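Local coordinates for uncharacterized protein (Staphylococcus aureus subsp. aureus, PDB 4H0A) that is of unknown function but belongs to the CAP (cysteine-rich secretory protein) superfamily, pairing a CAP domain with a CAP-associated N-terminal domain, at residues E140-Q145 and V157-Q161; L105-S111 and K164-V169; S208-T213 and V282-I286; T144-I148 and E181-L185. One frame throughout, in Å; residues are numbered along the deposited sequence.

Contact 1 (E140-Q145 and V157-Q161)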
loop_
_atom_site.group_PDB
_atom_site.type_symbol
_atom_site.label_atom_id
_atom_site.label_comp_id
_atom_site.label_asym_id
_atom_site.label_seq_id
_atom_site.Cartn_x
_atom_site.Cartn_y
_atom_site.Cartn_z
ATOM N N GLU A 140 0.321 -3.661 -16.934
ATOM C CA GLU A 140 -0.094 -4.094 -15.602
ATOM C C GLU A 140 -0.697 -2.914 -14.810
ATOM O O GLU A 140 -1.704 -3.109 -14.125
ATOM C CB GLU A 140 1.120 -4.689 -14.846
ATOM C CG GLU A 140 0.828 -5.212 -13.446
ATOM C CD GLU A 140 2.020 -5.859 -12.760
ATOM O OE1 GLU A 140 2.571 -6.832 -13.322
ATOM O OE2 GLU A 140 2.385 -5.410 -11.649
ATOM N N ASP A 141 -0.096 -1.695 -14.915
ATOM C CA ASP A 141 -0.574 -0.507 -14.183
ATOM C C ASP A 141 -1.992 -0.093 -14.594
ATOM O O ASP A 141 -2.796 0.216 -13.725
ATOM C CB ASP A 141 0.371 0.700 -14.381
ATOM C CG ASP A 141 1.772 0.534 -13.822
ATOM O OD1 ASP A 141 1.920 -0.126 -12.769
ATOM O OD2 ASP A 141 2.713 1.127 -14.396
ATOM N N LEU A 142 -2.313 -0.100 -15.892
ATOM C CA LEU A 142 -3.650 0.312 -16.343
ATOM C C LEU A 142 -4.762 -0.628 -15.911
ATOM O O LEU A 142 -5.894 -0.180 -15.701
ATOM C CB LEU A 142 -3.698 0.417 -17.873
ATOM C CG LEU A 142 -2.924 1.567 -18.456
ATOM C CD1 LEU A 142 -2.685 1.345 -19.925
ATOM C CD2 LEU A 142 -3.667 2.876 -18.249
ATOM N N LYS A 143 -4.462 -1.925 -15.840
ATOM C CA LYS A 143 -5.468 -2.929 -15.490
ATOM C C LYS A 143 -5.610 -3.101 -13.973
ATOM O O LYS A 143 -6.716 -3.378 -13.514
ATOM C CB LYS A 143 -5.125 -4.296 -16.123
ATOM C CG LYS A 143 -5.935 -4.635 -17.377
ATOM C CD LYS A 143 -5.569 -3.794 -18.587
ATOM C CE LYS A 143 -6.277 -4.297 -19.820
ATOM N NZ LYS A 143 -6.037 -3.430 -21.005
ATOM N N THR A 144 -4.505 -2.998 -13.209
ATOM C CA THR A 144 -4.530 -3.303 -11.772
ATOM C C THR A 144 -4.090 -2.177 -10.824
ATOM O O THR A 144 -4.109 -2.395 -9.614
ATOM C CB THR A 144 -3.658 -4.543 -11.544
ATOM O OG1 THR A 144 -2.276 -4.198 -11.720
ATOM C CG2 THR A 144 -4.068 -5.712 -12.471
ATOM N N GLN A 145 -3.732 -0.997 -11.342
ATOM C CA GLN A 145 -3.327 0.155 -10.525
ATOM C C GLN A 145 -3.774 1.431 -11.223
ATOM O O GLN A 145 -3.035 2.416 -11.243
ATOM C CB GLN A 145 -1.799 0.128 -10.364
ATOM C CG GLN A 145 -1.293 0.797 -9.109
ATOM C CD GLN A 145 0.215 0.822 -9.043
ATOM O OE1 GLN A 145 0.924 0.441 -9.972
ATOM N NE2 GLN A 145 0.743 1.301 -7.948
ATOM N N VAL A 157 -6.839 2.969 -8.369
ATOM C CA VAL A 157 -7.767 1.863 -8.170
ATOM C C VAL A 157 -6.979 0.565 -8.235
ATOM O O VAL A 157 -6.483 0.208 -9.302
ATOM C CB VAL A 157 -8.903 1.895 -9.222
ATOM C CG1 VAL A 157 -9.957 0.830 -8.914
ATOM C CG2 VAL A 157 -9.530 3.283 -9.287
ATOM N N TYR A 158 -6.880 -0.143 -7.108
ATOM C CA TYR A 158 -6.130 -1.394 -7.021
ATOM C C TYR A 158 -7.024 -2.569 -7.313
ATOM O O TYR A 158 -8.028 -2.738 -6.626
ATOM C CB TYR A 158 -5.519 -1.543 -5.628
ATOM C CG TYR A 158 -4.539 -0.440 -5.309
ATOM C CD1 TYR A 158 -3.258 -0.446 -5.841
ATOM C CD2 TYR A 158 -4.903 0.632 -4.500
ATOM C CE1 TYR A 158 -2.348 0.570 -5.553
ATOM C CE2 TYR A 158 -4.008 1.659 -4.213
ATOM C CZ TYR A 158 -2.723 1.617 -4.726
ATOM O OH TYR A 158 -1.845 2.626 -4.418
ATOM N N SER A 159 -6.670 -3.380 -8.316
ATOM C CA SER A 159 -7.455 -4.564 -8.685
ATOM C C SER A 159 -6.626 -5.801 -8.600
ATOM O O SER A 159 -5.398 -5.751 -8.687
ATOM C CB SER A 159 -8.014 -4.462 -10.100
ATOM O OG SER A 159 -8.781 -3.286 -10.289
ATOM N N ASP A 160 -7.318 -6.928 -8.502
ATOM C CA ASP A 160 -6.700 -8.234 -8.412
ATOM C C ASP A 160 -6.429 -8.746 -9.830
ATOM O O ASP A 160 -7.306 -8.661 -10.686
ATOM C CB ASP A 160 -7.653 -9.160 -7.649
ATOM C CG ASP A 160 -7.030 -10.411 -7.073
ATOM O OD1 ASP A 160 -5.972 -10.302 -6.431
ATOM O OD2 ASP A 160 -7.622 -11.500 -7.240
ATOM N N GLN A 161 -5.231 -9.276 -10.084
ATOM C CA GLN A 161 -4.885 -9.801 -11.408
ATOM C C GLN A 161 -5.655 -11.117 -11.681
ATOM O O GLN A 161 -5.904 -11.443 -12.837
ATOM C CB GLN A 161 -3.360 -10.018 -11.519
ATOM C CG GLN A 161 -2.785 -9.793 -12.912
ATOM C CD GLN A 161 -1.272 -9.808 -12.872
ATOM O OE1 GLN A 161 -0.656 -10.754 -12.364
ATOM N NE2 GLN A 161 -0.628 -8.767 -13.398
#
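A helix-to-strand junction in the CAP-associated N-terminal domain docks here on the far strand of a β-hairpin: helix 139-144 ends at T144, Q145 leaves helical geometry, and the chain runs on into the edge strand that pairs with 153-159. The short helix and strand axes stand almost perpendicular, at 94°. S159 N gives a 3.0 Å hydrogen bond to T144 O, nearly straight at 167° but coming from above the carbonyl plane, 45° out of it. The same oxygen receives a CA-H...O contact from Y158 CA at 3.4 Å, so it has one true hydrogen bond, from S159, and a weaker contact from the residue before it. Beyond it Q145 and Y158 point the same way, side by side, and Q145 CG lies 3.7 Å from Y158 CE1, obliquely to the ring. T144 CB packs 3.6 Å from S159 O, while T144 OG1 has polar partners in H287 and N291, which bring in the CAP domain. The S159 side chain packs against the last turn of the helix, with CB 3.8 Å from K143 O, and the buried S159 OG finds no hydrogen-bonding partner in the model.

Contact 2 (L105-S111 and K164-V169)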
loop_
_atom_site.group_PDB
_atom_site.type_symbol
_atom_site.label_atom_id
_atom_site.label_comp_id
_atom_site.label_asym_id
_atom_site.label_seq_id
_atom_site.Cartn_x
_atom_site.Cartn_y
_atom_site.Cartn_z
ATOM N N LEU A 105 -16.421 4.496 -7.334
ATOM C CA LEU A 105 -16.026 3.094 -7.350
ATOM C C LEU A 105 -16.692 2.344 -6.197
ATOM O O LEU A 105 -17.369 2.956 -5.370
ATOM C CB LEU A 105 -14.495 2.999 -7.255
ATOM C CG LEU A 105 -13.776 3.819 -8.349
ATOM C CD1 LEU A 105 -12.430 4.201 -7.936
ATOM C CD2 LEU A 105 -13.755 3.077 -9.661
ATOM N N LYS A 106 -16.542 1.017 -6.178
ATOM C CA LYS A 106 -17.047 0.169 -5.102
ATOM C C LYS A 106 -16.089 -0.969 -4.880
ATOM O O LYS A 106 -15.730 -1.642 -5.841
ATOM C CB LYS A 106 -18.450 -0.395 -5.411
ATOM C CG LYS A 106 -19.553 0.646 -5.463
ATOM C CD LYS A 106 -20.919 0.026 -5.739
ATOM C CE LYS A 106 -21.961 1.053 -6.122
ATOM N NZ LYS A 106 -22.269 1.993 -5.009
ATOM N N ILE A 107 -15.718 -1.237 -3.623
ATOM C CA ILE A 107 -14.865 -2.385 -3.310
ATOM C C ILE A 107 -15.621 -3.649 -3.745
ATOM O O ILE A 107 -16.797 -3.791 -3.416
ATOM C CB ILE A 107 -14.491 -2.444 -1.791
ATOM C CG1 ILE A 107 -13.732 -1.171 -1.304
ATOM C CG2 ILE A 107 -13.698 -3.720 -1.475
ATOM C CD1 ILE A 107 -12.551 -0.778 -2.088
ATOM N N GLY A 108 -14.957 -4.519 -4.492
ATOM C CA GLY A 108 -15.555 -5.757 -4.983
ATOM C C GLY A 108 -16.175 -5.663 -6.364
ATOM O O GLY A 108 -16.587 -6.690 -6.902
ATOM N N GLN A 109 -16.254 -4.464 -6.974
ATOM C CA GLN A 109 -16.833 -4.365 -8.317
ATOM C C GLN A 109 -15.875 -4.943 -9.345
ATOM O O GLN A 109 -14.667 -4.969 -9.094
ATOM C CB GLN A 109 -17.166 -2.902 -8.685
ATOM C CG GLN A 109 -15.977 -2.035 -9.089
ATOM C CD GLN A 109 -16.443 -0.699 -9.584
ATOM O OE1 GLN A 109 -16.428 0.287 -8.866
ATOM N NE2 GLN A 109 -16.898 -0.645 -10.814
ATOM N N HIS A 110 -16.391 -5.323 -10.526
ATOM C CA HIS A 110 -15.537 -5.801 -11.610
ATOM C C HIS A 110 -14.701 -4.634 -12.112
ATOM O O HIS A 110 -15.260 -3.575 -12.395
ATOM C CB HIS A 110 -16.364 -6.401 -12.762
ATOM C CG HIS A 110 -17.119 -7.627 -12.367
ATOM N ND1 HIS A 110 -16.470 -8.742 -11.870
ATOM C CD2 HIS A 110 -18.448 -7.875 -12.412
ATOM C CE1 HIS A 110 -17.421 -9.622 -11.606
ATOM N NE2 HIS A 110 -18.627 -9.147 -11.921
ATOM N N SER A 111 -13.377 -4.804 -12.202
ATOM C CA SER A 111 -12.493 -3.717 -12.646
ATOM C C SER A 111 -12.754 -3.325 -14.123
ATOM O O SER A 111 -12.551 -2.168 -14.470
ATOM C CB SER A 111 -11.024 -4.087 -12.447
ATOM O OG SER A 111 -10.570 -4.984 -13.449
ATOM N N LYS A 164 -9.891 -9.888 -10.867
ATOM C CA LYS A 164 -10.203 -8.686 -11.649
ATOM C C LYS A 164 -11.262 -7.816 -10.939
ATOM O O LYS A 164 -12.022 -7.113 -11.599
ATOM C CB LYS A 164 -10.620 -9.049 -13.091
ATOM C CG LYS A 164 -9.612 -9.971 -13.768
ATOM C CD LYS A 164 -9.653 -9.875 -15.287
ATOM C CE LYS A 164 -8.630 -10.770 -15.938
ATOM N NZ LYS A 164 -8.531 -10.522 -17.403
ATOM N N LYS A 165 -11.248 -7.799 -9.599
ATOM C CA LYS A 165 -12.172 -7.002 -8.797
ATOM C C LYS A 165 -11.416 -5.916 -8.047
ATOM O O LYS A 165 -10.254 -6.121 -7.712
ATOM C CB LYS A 165 -12.924 -7.897 -7.803
ATOM C CG LYS A 165 -13.855 -8.892 -8.473
ATOM C CD LYS A 165 -14.660 -9.683 -7.451
ATOM C CE LYS A 165 -15.683 -10.583 -8.108
ATOM N NZ LYS A 165 -16.642 -11.142 -7.119
ATOM N N VAL A 166 -12.090 -4.786 -7.745
ATOM C CA VAL A 166 -11.490 -3.674 -7.008
ATOM C C VAL A 166 -11.236 -4.104 -5.548
ATOM O O VAL A 166 -12.161 -4.548 -4.859
ATOM C CB VAL A 166 -12.362 -2.393 -7.072
ATOM C CG1 VAL A 166 -11.803 -1.298 -6.147
ATOM C CG2 VAL A 166 -12.469 -1.886 -8.505
ATOM N N LEU A 167 -9.977 -3.976 -5.101
ATOM C CA LEU A 167 -9.553 -4.350 -3.751
ATOM C C LEU A 167 -9.535 -3.167 -2.812
ATOM O O LEU A 167 -9.856 -3.294 -1.628
ATOM C CB LEU A 167 -8.136 -4.939 -3.803
ATOM C CG LEU A 167 -7.958 -6.197 -4.654
ATOM C CD1 LEU A 167 -6.489 -6.448 -4.917
ATOM C CD2 LEU A 167 -8.620 -7.404 -3.992
ATOM N N SER A 168 -9.078 -2.027 -3.320
ATOM C CA SER A 168 -8.911 -0.828 -2.515
ATOM C C SER A 168 -8.793 0.380 -3.428
ATOM O O SER A 168 -8.577 0.221 -4.632
ATOM C CB SER A 168 -7.653 -0.973 -1.654
ATOM O OG SER A 168 -6.513 -1.290 -2.436
ATOM N N VAL A 169 -8.984 1.577 -2.881
ATOM C CA VAL A 169 -8.853 2.819 -3.650
ATOM C C VAL A 169 -8.074 3.819 -2.827
ATOM O O VAL A 169 -8.305 3.927 -1.620
ATOM C CB VAL A 169 -10.221 3.419 -4.069
ATOM C CG1 VAL A 169 -10.032 4.707 -4.880
ATOM C CG2 VAL A 169 -11.060 2.403 -4.842
#
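G108 and V166 are joined by a strand-like backbone bond although G108 sits in a loop with no regular structure of its own. A type II β turn, K106 to Q109, carries the glycine at a positive phi (93°), a backbone conformation that comes easily to glycine, with no side chain to meet the I107 carbonyl O. The turn presents G108 N to V166 O at 2.8 Å, and V166 N returns a bond to Q109 O at 2.9 Å, nearly along the C=O axis. Two residues further along, S111 N reaches K164 O at 2.7 Å and S111 OG adds a weak bond to the same oxygen. The turn is braced from within as well: Q109 OE1 takes the K106 N-H at 2.8 Å, the Q109 chain being tucked back with CG between its backbone N and carbonyl carbon (chi1 77°). This lays Q109 CG alongside V166 CG2, 3.6 Å apart. I107 CD1 reaches over the strand to 3.7 Å from S168 CA, and L105 CD1 meets V169 CG2 at 3.8 Å. Toward solvent, the K165 chain runs beside the H110 ring. Strand 166-172 bulges here, L167 and S168 together facing Y158 of strand 153-159 in a classic β bulge, while strand 89-96 pairs on its other side. Helix 201-219 packs through L219 on I107 and L167, and V157 backs L105 and V166.

Contact 3 (S208-T213 and V282-I286)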
loop_
_atom_site.group_PDB
_atom_site.type_symbol
_atom_site.label_atom_id
_atom_site.label_comp_id
_atom_site.label_asym_id
_atom_site.label_seq_id
_atom_site.Cartn_x
_atom_site.Cartn_y
_atom_site.Cartn_z
ATOM N N SER A 208 1.678 -0.923 9.294
ATOM C CA SER A 208 0.784 -0.792 8.125
ATOM C C SER A 208 0.906 -2.001 7.192
ATOM O O SER A 208 -0.104 -2.445 6.647
ATOM C CB SER A 208 1.110 0.470 7.342
ATOM O OG SER A 208 0.786 1.606 8.120
ATOM N N LEU A 209 2.137 -2.544 7.023
ATOM C CA LEU A 209 2.367 -3.741 6.207
ATOM C C LEU A 209 1.533 -4.904 6.767
ATOM O O LEU A 209 0.856 -5.580 6.010
ATOM C CB LEU A 209 3.867 -4.108 6.169
ATOM C CG LEU A 209 4.236 -5.421 5.437
ATOM C CD1 LEU A 209 3.985 -5.294 3.947
ATOM C CD2 LEU A 209 5.683 -5.792 5.701
ATOM N N TYR A 210 1.555 -5.111 8.092
ATOM C CA TYR A 210 0.754 -6.163 8.730
ATOM C C TYR A 210 -0.730 -5.930 8.526
ATOM O O TYR A 210 -1.471 -6.857 8.190
ATOM C CB TYR A 210 1.015 -6.216 10.258
ATOM C CG TYR A 210 2.408 -6.604 10.710
ATOM C CD1 TYR A 210 3.117 -7.625 10.075
ATOM C CD2 TYR A 210 2.958 -6.059 11.869
ATOM C CE1 TYR A 210 4.361 -8.046 10.543
ATOM C CE2 TYR A 210 4.185 -6.498 12.367
ATOM C CZ TYR A 210 4.884 -7.496 11.702
ATOM O OH TYR A 210 6.126 -7.901 12.140
ATOM N N GLU A 211 -1.178 -4.694 8.778
ATOM C CA GLU A 211 -2.603 -4.350 8.684
ATOM C C GLU A 211 -3.137 -4.480 7.267
ATOM O O GLU A 211 -4.197 -5.060 7.090
ATOM C CB GLU A 211 -2.849 -2.919 9.175
ATOM C CG GLU A 211 -2.712 -2.783 10.681
ATOM C CD GLU A 211 -2.780 -1.360 11.195
ATOM O OE1 GLU A 211 -2.687 -0.409 10.386
ATOM O OE2 GLU A 211 -2.946 -1.200 12.425
ATOM N N VAL A 212 -2.413 -3.944 6.264
ATOM C CA VAL A 212 -2.885 -4.020 4.880
ATOM C C VAL A 212 -2.860 -5.481 4.402
ATOM O O VAL A 212 -3.762 -5.894 3.668
ATOM C CB VAL A 212 -2.112 -3.086 3.926
ATOM C CG1 VAL A 212 -2.571 -3.317 2.477
ATOM C CG2 VAL A 212 -2.332 -1.628 4.318
ATOM N N THR A 213 -1.869 -6.278 4.841
ATOM C CA THR A 213 -1.830 -7.710 4.498
ATOM C C THR A 213 -3.099 -8.389 5.003
ATOM O O THR A 213 -3.709 -9.161 4.269
ATOM C CB THR A 213 -0.584 -8.383 5.090
ATOM O OG1 THR A 213 0.559 -7.892 4.398
ATOM C CG2 THR A 213 -0.642 -9.924 5.014
ATOM N N VAL A 282 3.188 1.414 1.613
ATOM C CA VAL A 282 2.660 0.062 1.724
ATOM C C VAL A 282 1.642 -0.245 0.594
ATOM O O VAL A 282 1.769 -1.311 -0.002
ATOM C CB VAL A 282 2.101 -0.178 3.143
ATOM C CG1 VAL A 282 1.311 -1.482 3.222
ATOM C CG2 VAL A 282 3.249 -0.185 4.152
ATOM N N PRO A 283 0.660 0.617 0.239
ATOM C CA PRO A 283 -0.250 0.260 -0.869
ATOM C C PRO A 283 0.479 -0.100 -2.167
ATOM O O PRO A 283 0.074 -1.054 -2.830
ATOM C CB PRO A 283 -1.096 1.526 -1.035
ATOM C CG PRO A 283 -1.169 2.071 0.377
ATOM C CD PRO A 283 0.246 1.887 0.873
ATOM N N THR A 284 1.582 0.608 -2.515
ATOM C CA THR A 284 2.325 0.282 -3.742
ATOM C C THR A 284 3.021 -1.066 -3.602
ATOM O O THR A 284 2.989 -1.868 -4.531
ATOM C CB THR A 284 3.345 1.375 -4.097
ATOM O OG1 THR A 284 2.666 2.621 -4.123
ATOM C CG2 THR A 284 4.011 1.135 -5.447
ATOM N N LEU A 285 3.670 -1.301 -2.469
ATOM C CA LEU A 285 4.332 -2.581 -2.201
ATOM C C LEU A 285 3.350 -3.762 -2.286
ATOM O O LEU A 285 3.674 -4.771 -2.898
ATOM C CB LEU A 285 4.959 -2.560 -0.791
ATOM C CG LEU A 285 5.551 -3.894 -0.343
ATOM C CD1 LEU A 285 6.856 -4.191 -1.057
ATOM C CD2 LEU A 285 5.687 -3.916 1.091
ATOM N N ILE A 286 2.191 -3.657 -1.614
ATOM C CA ILE A 286 1.176 -4.722 -1.603
ATOM C C ILE A 286 0.662 -4.965 -3.022
ATOM O O ILE A 286 0.495 -6.120 -3.403
ATOM C CB ILE A 286 0.035 -4.388 -0.612
ATOM C CG1 ILE A 286 0.569 -4.513 0.842
ATOM C CG2 ILE A 286 -1.217 -5.286 -0.848
ATOM C CD1 ILE A 286 0.642 -5.957 1.405
#
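No aromatic ring takes part where T213 meets I286; the flat group is the peptide carbonyl of L209, whose oxygen is approached from opposite faces of its plane by T213 N and T213 OG1. The hydroxyl bond, 2.8 Å from T213 OG1 to L209 O, ties the threonine side chain back onto its own helix, and T213 OG1 then rests 3.6 Å from I286 CD1, the two side chains crossing at about a right angle. No hydrogen bond crosses the interface, and the side chains that meet are otherwise mostly aliphatic. V282 pushes between S208, L209 and V212, and its CG1 meets V212 CG2 at 3.8 Å. V212 also slides past I286 in the opposite direction, its CG1 3.7 Å from I286 CG1. L209 CG stands anti to its backbone N (chi1 175°), sending CD1 across to L285 CD2 at 3.6 Å. The axes of the two short helical segments are 10.1 Å apart and cross at -53°. S208 turns its hydroxyl to R61 of the N-terminal domain, while Y316 of strand 315-322 packs against V282 and L285, and L318 against T213. Helices packing on one another and on the central sheet are characteristic of the α-β-α sandwich fold of CAP domains, consistent with the family assignment.

Contact 4 (T144-I148 and E181-L185)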
loop_
_atom_site.group_PDB
_atom_site.type_symbol
_atom_site.label_atom_id
_atom_site.label_comp_id
_atom_site.label_asym_id
_atom_site.label_seq_id
_atom_site.Cartn_x
_atom_site.Cartn_y
_atom_site.Cartn_z
ATOM N N THR A 144 -4.505 -2.998 -13.209
ATOM C CA THR A 144 -4.530 -3.303 -11.772
ATOM C C THR A 144 -4.090 -2.177 -10.824
ATOM O O THR A 144 -4.109 -2.395 -9.614
ATOM C CB THR A 144 -3.658 -4.543 -11.544
ATOM O OG1 THR A 144 -2.276 -4.198 -11.720
ATOM C CG2 THR A 144 -4.068 -5.712 -12.471
ATOM N N GLN A 145 -3.732 -0.997 -11.342
ATOM C CA GLN A 145 -3.327 0.155 -10.525
ATOM C C GLN A 145 -3.774 1.431 -11.223
ATOM O O GLN A 145 -3.035 2.416 -11.243
ATOM C CB GLN A 145 -1.799 0.128 -10.364
ATOM C CG GLN A 145 -1.293 0.797 -9.109
ATOM C CD GLN A 145 0.215 0.822 -9.043
ATOM O OE1 GLN A 145 0.924 0.441 -9.972
ATOM N NE2 GLN A 145 0.743 1.301 -7.948
ATOM N N THR A 146 -4.971 1.401 -11.824
ATOM C CA THR A 146 -5.486 2.473 -12.676
ATOM C C THR A 146 -5.421 3.834 -12.012
ATOM O O THR A 146 -5.917 3.985 -10.903
ATOM C CB THR A 146 -6.929 2.186 -13.090
ATOM O OG1 THR A 146 -7.065 0.782 -13.293
ATOM C CG2 THR A 146 -7.340 2.962 -14.353
ATOM N N LEU A 147 -4.813 4.820 -12.698
ATOM C CA LEU A 147 -4.745 6.202 -12.219
ATOM C C LEU A 147 -5.867 6.954 -12.910
ATOM O O LEU A 147 -5.886 6.992 -14.139
ATOM C CB LEU A 147 -3.380 6.823 -12.526
ATOM C CG LEU A 147 -3.162 8.263 -12.040
ATOM C CD1 LEU A 147 -3.326 8.372 -10.510
ATOM C CD2 LEU A 147 -1.780 8.758 -12.429
ATOM N N ILE A 148 -6.834 7.486 -12.150
ATOM C CA ILE A 148 -7.994 8.178 -12.727
ATOM C C ILE A 148 -8.051 9.583 -12.183
ATOM O O ILE A 148 -7.897 9.756 -10.981
ATOM C CB ILE A 148 -9.321 7.419 -12.421
ATOM C CG1 ILE A 148 -9.218 5.918 -12.791
ATOM C CG2 ILE A 148 -10.499 8.080 -13.159
ATOM C CD1 ILE A 148 -10.396 5.055 -12.364
ATOM N N GLU A 181 5.378 8.813 -6.262
ATOM C CA GLU A 181 5.892 8.395 -7.573
ATOM C C GLU A 181 5.612 6.887 -7.787
ATOM O O GLU A 181 6.547 6.095 -7.885
ATOM C CB GLU A 181 7.398 8.729 -7.651
ATOM C CG GLU A 181 8.006 8.640 -9.039
ATOM C CD GLU A 181 9.508 8.853 -9.041
ATOM O OE1 GLU A 181 9.978 9.793 -8.360
ATOM O OE2 GLU A 181 10.215 8.087 -9.735
ATOM N N PRO A 182 4.329 6.452 -7.783
ATOM C CA PRO A 182 4.050 5.005 -7.894
ATOM C C PRO A 182 4.192 4.413 -9.298
ATOM O O PRO A 182 4.076 3.193 -9.438
ATOM C CB PRO A 182 2.612 4.864 -7.378
ATOM C CG PRO A 182 2.047 6.237 -7.307
ATOM C CD PRO A 182 3.089 7.244 -7.672
ATOM N N TYR A 183 4.439 5.243 -10.327
ATOM C CA TYR A 183 4.626 4.781 -11.697
ATOM C C TYR A 183 5.955 5.288 -12.224
ATOM O O TYR A 183 6.548 6.216 -11.661
ATOM C CB TYR A 183 3.481 5.267 -12.594
ATOM C CG TYR A 183 2.110 5.080 -11.991
ATOM C CD1 TYR A 183 1.448 3.864 -12.083
ATOM C CD2 TYR A 183 1.476 6.118 -11.316
ATOM C CE1 TYR A 183 0.187 3.682 -11.523
ATOM C CE2 TYR A 183 0.214 5.948 -10.752
ATOM C CZ TYR A 183 -0.427 4.729 -10.860
ATOM O OH TYR A 183 -1.686 4.586 -10.333
ATOM N N GLN A 184 6.431 4.668 -13.300
ATOM C CA GLN A 184 7.679 5.068 -13.933
ATOM C C GLN A 184 7.513 6.455 -14.535
ATOM O O GLN A 184 6.500 6.721 -15.185
ATOM C CB GLN A 184 8.083 4.052 -15.020
ATOM C CG GLN A 184 9.492 4.261 -15.574
ATOM C CD GLN A 184 9.871 3.206 -16.589
ATOM O OE1 GLN A 184 9.023 2.495 -17.144
ATOM N NE2 GLN A 184 11.160 3.096 -16.877
ATOM N N LEU A 185 8.491 7.337 -14.311
ATOM C CA LEU A 185 8.449 8.688 -14.864
ATOM C C LEU A 185 9.039 8.706 -16.256
ATOM O O LEU A 185 9.964 7.947 -16.546
ATOM C CB LEU A 185 9.232 9.673 -13.983
ATOM C CG LEU A 185 8.594 10.089 -12.669
ATOM C CD1 LEU A 185 9.610 10.788 -11.791
ATOM C CD2 LEU A 185 7.402 11.011 -12.901
#
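This is a buried side-chain-to-backbone contact, made by a tyrosine, at the edge of the seven-stranded antiparallel sheet of the N-terminal domain: Y183, just after helix 174-180, reaches across to the outermost strand, 145-150, near where the chain leaves helix 139-144. No strand pairing links the two segments, whose nearest CA atoms, those of Q145 and P182, lie 9.2 Å apart; the tyrosine side chain spans the gap. Y183 OH donates a 2.7 Å hydrogen bond to Q145 O. The acceptor lies at the ring edge, near the ring plane, and the donor is tilted just 20° from the carbonyl plane. The hydroxyl also bonds to Q156 of the neighbouring strand, so the phenol group straddles two strands of the sheet. P182 CB sits over one face of the Y183 ring, 4.2 Å above it and offset toward the rim, and F135 makes an edge-to-face contact with the ring. The aliphatic start of Q145 runs past the phenol in the opposite direction. L147 swings its side chain out opposite its own amide nitrogen (chi1 -178°), which brings CD2 to 3.8 Å from Y183 CE2. Closer to the strand, L147 CB packs 3.6 Å from Y183 OH.

From the N terminus, 105-111 opens contact 2, and before it closes at 164-169 the chain opens and closes contact 1, so that contact lies wholly within the larger loop. Contact 4 starts from the same region as contact 1, sharing T144 and Q145, but closes only at 181-185; it therefore crosses contact 2. These three bind the late strands of one antiparallel sheet, in which the neighbouring strands 153-159 and 166-172 carry contacts 1 and 2 side by side. Contact 3 follows in series and joins two CAP-domain helices. Among the places where the two domains meet are P283 on Y158 and T284 on Q145 and P182.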